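PDB 1F2K: profilin-2 from Acanthamoeba castellanii, which binds monomeric actin and affects the cytoskeleton, preventing actin polymerization at high concentration and enhancing it at low, and binds PIP2. Local coordinates for residues A[74-79]-A[87-92]; A[81-86]-A[100-105]. All blocks are in the same frame, centred on the assembly; numbering follows the deposited sequence.

In the fold
Contacts 1 and 2 are built on the same strand, 84-90, and follow one another along it, their centres about 17 Å apart. Contact 1 pairs its later part with strand 76-81 nearer the middle of the protein, mostly among buried residues. Contact 2 lies farther out, where the start of the strand meets the end of strand 94-100 and the loop beyond. Regular hydrogen-bonded pairing and a tyrosine-isoleucine packing mark the first; the second relies on one tyrosine laid over a glycine, with a single bridge and contacts between more exposed residues at the turn. The two meet where Gly79 N probably bonds to Val86 O and Ile87 CD1 packs on Tyr100 CE2.

Contact 1 (A[74-79]-A[87-92]); sequences DRSVYG and ITVKTS
Residues 74-79 and 87-92 form the antiparallel pairing of a beta hairpin within the central sheet of profilin, residues 76-79 running at 168° to residues 87-90. The hydrogen-bonded pair is Val77 with Thr88: Val77 N donates to Thr88 O (3.0 Å), and Thr88 N returns a bond to Val77 O. That carbonyl is gripped twice, because Thr88 OG1 also donates to Val77 O, at 2.6 Å. The threonine hydroxyl reaches it by lying between its own backbone N and carbonyl carbon (chi1 71°), while beta-branching suits both residues to a strand. Toward the open end of the hairpin, Lys90 N bonds to Arg75 O at 2.8 Å.

On the face that carries Ser76, Tyr78, Ile87 and Val89, the Ile87 side chain crosses one face of the Tyr78 ring. CD1 sits over the ring centre, 3.8 Å from the centroid, a CH-pi contact, while Ile87 CG2 lies out over the CE1 corner, 3.3 Å from Tyr78 CE1. The two branches of isoleucine thus spread over one face, and Thr88 O lies in plane at the ring edge. Arg75 runs extended beside Val89, NE lying 3.9 Å from Val89 CG1. At the exposed margin, a water links Lys90 NZ to Asp74 O.

Helix 106-121 packs on this face: Val89 touches Val113 and Ala117, Glu114 accepts hydrogen bonds from Ser76 and Tyr78, and Arg75 forms salt bridges with Glu114 and Asp118, near the actin-binding site at Lys115. Helix 39-50 lies against the other face, its Phe49 meeting Val77, Thr88 and Lys90, and strands 65-72 and 94-100 flank the hairpin.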
# COMPACT_ATOMS: atom_id res chain seq x y z
N ASP A 74 5.96 3.71 11.87
CA ASP A 74 5.03 2.71 12.36
C ASP A 74 3.65 2.81 11.79
O ASP A 74 2.76 2.06 12.19
CB ASP A 74 5.00 2.65 13.90
CG ASP A 74 4.77 3.99 14.55
OD1 ASP A 74 5.50 4.95 14.19
OD2 ASP A 74 3.86 4.08 15.42
N ARG A 75 3.48 3.70 10.82
CA ARG A 75 2.19 3.85 10.16
C ARG A 75 2.32 3.76 8.65
O ARG A 75 1.46 3.16 7.99
CB ARG A 75 1.53 5.18 10.54
CG ARG A 75 0.40 5.55 9.62
CD ARG A 75 -0.46 6.70 10.16
NE ARG A 75 -1.21 7.30 9.06
CZ ARG A 75 -2.45 7.72 9.16
NH1 ARG A 75 -3.13 7.60 10.30
NH2 ARG A 75 -3.02 8.29 8.11
N SER A 76 3.40 4.33 8.10
CA SER A 76 3.58 4.35 6.65
C SER A 76 4.86 3.77 6.07
O SER A 76 5.94 3.82 6.66
CB SER A 76 3.42 5.80 6.18
OG SER A 76 2.30 6.45 6.80
N VAL A 77 4.73 3.16 4.90
CA VAL A 77 5.89 2.64 4.23
C VAL A 77 5.65 2.94 2.75
O VAL A 77 4.64 2.55 2.16
CB VAL A 77 6.08 1.15 4.45
CG1 VAL A 77 7.16 0.66 3.54
CG2 VAL A 77 6.51 0.85 5.89
N TYR A 78 6.57 3.71 2.18
CA TYR A 78 6.50 4.15 0.81
C TYR A 78 7.72 3.67 0.08
O TYR A 78 8.83 3.77 0.60
CB TYR A 78 6.52 5.67 0.72
CG TYR A 78 5.36 6.47 1.25
CD1 TYR A 78 4.29 5.89 1.93
CD2 TYR A 78 5.38 7.83 1.14
CE1 TYR A 78 3.24 6.69 2.48
CE2 TYR A 78 4.37 8.63 1.68
CZ TYR A 78 3.31 8.07 2.35
OH TYR A 78 2.35 8.94 2.90
N GLY A 79 7.51 3.22 -1.14
CA GLY A 79 8.58 2.76 -2.00
C GLY A 79 8.56 3.59 -3.28
O GLY A 79 7.56 4.24 -3.59
N ILE A 87 2.37 3.55 -2.33
CA ILE A 87 2.11 4.15 -1.01
C ILE A 87 1.44 3.09 -0.14
O ILE A 87 0.38 2.57 -0.54
CB ILE A 87 1.13 5.33 -1.12
CG1 ILE A 87 1.63 6.36 -2.13
CG2 ILE A 87 0.96 5.98 0.20
CD1 ILE A 87 2.88 7.10 -1.73
N THR A 88 2.02 2.70 0.99
CA THR A 88 1.30 1.72 1.83
C THR A 88 1.14 2.35 3.16
O THR A 88 2.01 3.08 3.58
CB THR A 88 2.00 0.36 1.97
OG1 THR A 88 3.15 0.49 2.80
CG2 THR A 88 2.38 -0.17 0.60
N VAL A 89 -0.01 2.10 3.78
CA VAL A 89 -0.36 2.65 5.09
C VAL A 89 -1.01 1.57 5.92
O VAL A 89 -1.77 0.75 5.37
CB VAL A 89 -1.36 3.80 4.97
CG1 VAL A 89 -1.55 4.49 6.34
CG2 VAL A 89 -0.88 4.78 3.95
N LYS A 90 -0.71 1.60 7.22
CA LYS A 90 -1.21 0.62 8.19
C LYS A 90 -2.35 1.07 9.09
O LYS A 90 -2.22 2.08 9.82
CB LYS A 90 -0.08 0.15 9.08
CG LYS A 90 -0.51 -0.80 10.21
CD LYS A 90 0.75 -1.30 10.92
CE LYS A 90 0.50 -2.18 12.14
NZ LYS A 90 1.77 -2.80 12.64
N THR A 91 -3.46 0.33 9.05
CA THR A 91 -4.60 0.66 9.93
C THR A 91 -4.61 -0.36 11.07
O THR A 91 -3.71 -1.20 11.19
CB THR A 91 -5.90 0.57 9.19
OG1 THR A 91 -6.18 -0.79 8.86
CG2 THR A 91 -5.82 1.37 7.91
N SER A 92 -5.62 -0.30 11.93
CA SER A 92 -5.71 -1.23 13.03
C SER A 92 -5.83 -2.70 12.57
O SER A 92 -5.20 -3.60 13.15
CB SER A 92 -6.90 -0.86 13.93
OG SER A 92 -7.01 -1.77 15.03
O HOH W 1 3.16 -0.49 13.68

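Contact 2 (A[81-86]-A[100-105]); sequences KGSAGV and YNEKIQ
Ser83 meets Glu102 where the turn joining strands 76-81 and 84-90 passes beside the loop that follows strand 94-100. The turn, type II' from Lys81 to Ala84, places Gly82 at a positive phi (65°), a conformation that favours glycine. From there the chain brings Ser83 CB against Glu102 CG at 3.5 Å. The glutamate is bent at chi2 (-124°), which carries its carboxylate alongside the serine; Ser83 OG and Glu102 OE2 lie 3.5 Å apart. Both are polar residues, as befits a turn and a loop at the surface, where Glu102 is exposed and Ser83 partly so. Ser83 O, meanwhile, lies in the plane of the Tyr100 ring at its edge, 3.5 Å from CE1.

Ala84 comes next, its small side chain fitting close to the partner backbone, with CB 3.6 Å from Tyr100 O. Its CA also makes a CA-H...O contact with that carbonyl.

Gly85 forms the antiparallel hydrogen-bonded pair with Tyr100. Tyr100 N donates to Gly85 O at 3.0 Å, whereas the return bond from Gly85 N to Tyr100 O is weak. Tyr100 CG occupies the position between backbone N and carbonyl carbon (chi1 56°), which lays the ring back over the neighbouring strand. Gly85 CA rests over its face, 3.9 Å from the centroid, in a CH-pi contact. Glycine suits the place because, with no side chain, it lets the ring lie directly on the backbone.

Val86 closes the segment; its N approaches the ring obliquely, its CB points away from 100-105, and the side chain touches Tyr67, Ile97 and Val99 of strands 65-72 and 94-100. The Tyr100 side chain also packs on Pro106 and Ala109 of helix 106-121, and Asn101 and Ile104 in the type I turn touch Thr17, just before strand 18-23.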
# COMPACT_ATOMS: atom_id res chain seq x y z
N LYS A 81 10.23 3.75 -7.56
CA LYS A 81 10.93 3.09 -8.67
C LYS A 81 10.79 4.03 -9.86
O LYS A 81 9.84 3.92 -10.64
CB LYS A 81 10.27 1.76 -9.05
CG LYS A 81 10.90 1.15 -10.30
CD LYS A 81 10.18 -0.11 -10.79
CE LYS A 81 10.94 -0.81 -11.94
NZ LYS A 81 10.08 -1.86 -12.61
N GLY A 82 11.75 4.93 -10.00
CA GLY A 82 11.66 5.87 -11.10
C GLY A 82 10.43 6.74 -10.88
O GLY A 82 10.15 7.13 -9.76
N SER A 83 9.70 7.03 -11.95
CA SER A 83 8.52 7.87 -11.87
C SER A 83 7.37 7.20 -11.08
O SER A 83 6.46 7.88 -10.58
CB SER A 83 8.06 8.22 -13.27
OG SER A 83 8.84 9.28 -13.79
N ALA A 84 7.44 5.87 -11.00
CA ALA A 84 6.46 5.06 -10.29
C ALA A 84 6.73 4.98 -8.79
O ALA A 84 7.63 5.67 -8.24
CB ALA A 84 6.40 3.66 -10.90
N GLY A 85 5.91 4.16 -8.12
CA GLY A 85 6.03 3.95 -6.69
C GLY A 85 4.78 3.37 -6.05
O GLY A 85 3.76 3.15 -6.70
N VAL A 86 4.86 3.12 -4.76
CA VAL A 86 3.75 2.54 -4.04
C VAL A 86 3.61 3.20 -2.69
O VAL A 86 4.62 3.42 -1.99
CB VAL A 86 3.97 1.04 -3.82
CG1 VAL A 86 5.25 0.82 -3.07
CG2 VAL A 86 2.81 0.44 -3.05
N TYR A 100 1.19 3.91 -8.12
CA TYR A 100 0.89 4.98 -9.05
C TYR A 100 1.96 4.88 -10.10
O TYR A 100 3.03 4.34 -9.85
CB TYR A 100 0.92 6.32 -8.32
CG TYR A 100 2.23 6.58 -7.62
CD1 TYR A 100 3.34 7.05 -8.33
CD2 TYR A 100 2.37 6.36 -6.25
CE1 TYR A 100 4.56 7.30 -7.69
CE2 TYR A 100 3.59 6.61 -5.60
CZ TYR A 100 4.68 7.08 -6.33
OH TYR A 100 5.88 7.32 -5.70
N ASN A 101 1.67 5.41 -11.27
CA ASN A 101 2.61 5.33 -12.37
C ASN A 101 3.13 6.70 -12.72
O ASN A 101 2.76 7.70 -12.09
CB ASN A 101 1.91 4.75 -13.59
CG ASN A 101 0.72 5.61 -14.04
OD1 ASN A 101 0.43 6.64 -13.43
ND2 ASN A 101 0.04 5.19 -15.10
N GLU A 102 3.96 6.72 -13.75
CA GLU A 102 4.55 7.94 -14.25
C GLU A 102 3.61 9.14 -14.17
O GLU A 102 3.96 10.17 -13.57
CB GLU A 102 4.94 7.72 -15.70
CG GLU A 102 6.18 6.87 -15.88
CD GLU A 102 7.24 7.60 -16.70
OE1 GLU A 102 6.83 8.51 -17.48
OE2 GLU A 102 8.46 7.27 -16.58
N LYS A 103 2.44 8.98 -14.79
CA LYS A 103 1.39 10.00 -14.89
C LYS A 103 0.86 10.57 -13.58
O LYS A 103 0.12 11.55 -13.58
CB LYS A 103 0.18 9.47 -15.69
CG LYS A 103 0.41 9.27 -17.19
CD LYS A 103 1.03 7.91 -17.51
CE LYS A 103 0.70 7.50 -18.96
NZ LYS A 103 1.38 6.24 -19.41
N ILE A 104 1.23 9.97 -12.45
CA ILE A 104 0.75 10.43 -11.15
C ILE A 104 1.77 11.06 -10.20
O ILE A 104 2.90 10.61 -10.07
CB ILE A 104 -0.01 9.29 -10.40
CG1 ILE A 104 -1.30 8.97 -11.18
CG2 ILE A 104 -0.36 9.73 -8.96
CD1 ILE A 104 -1.88 7.53 -10.96
N GLN A 105 1.32 12.13 -9.55
CA GLN A 105 2.09 12.89 -8.58
C GLN A 105 2.22 12.05 -7.32
O GLN A 105 1.21 11.79 -6.67
CB GLN A 105 1.30 14.13 -8.19
CG GLN A 105 1.43 15.29 -9.10
CD GLN A 105 2.49 16.25 -8.62
OE1 GLN A 105 3.69 15.87 -8.53
NE2 GLN A 105 2.08 17.49 -8.29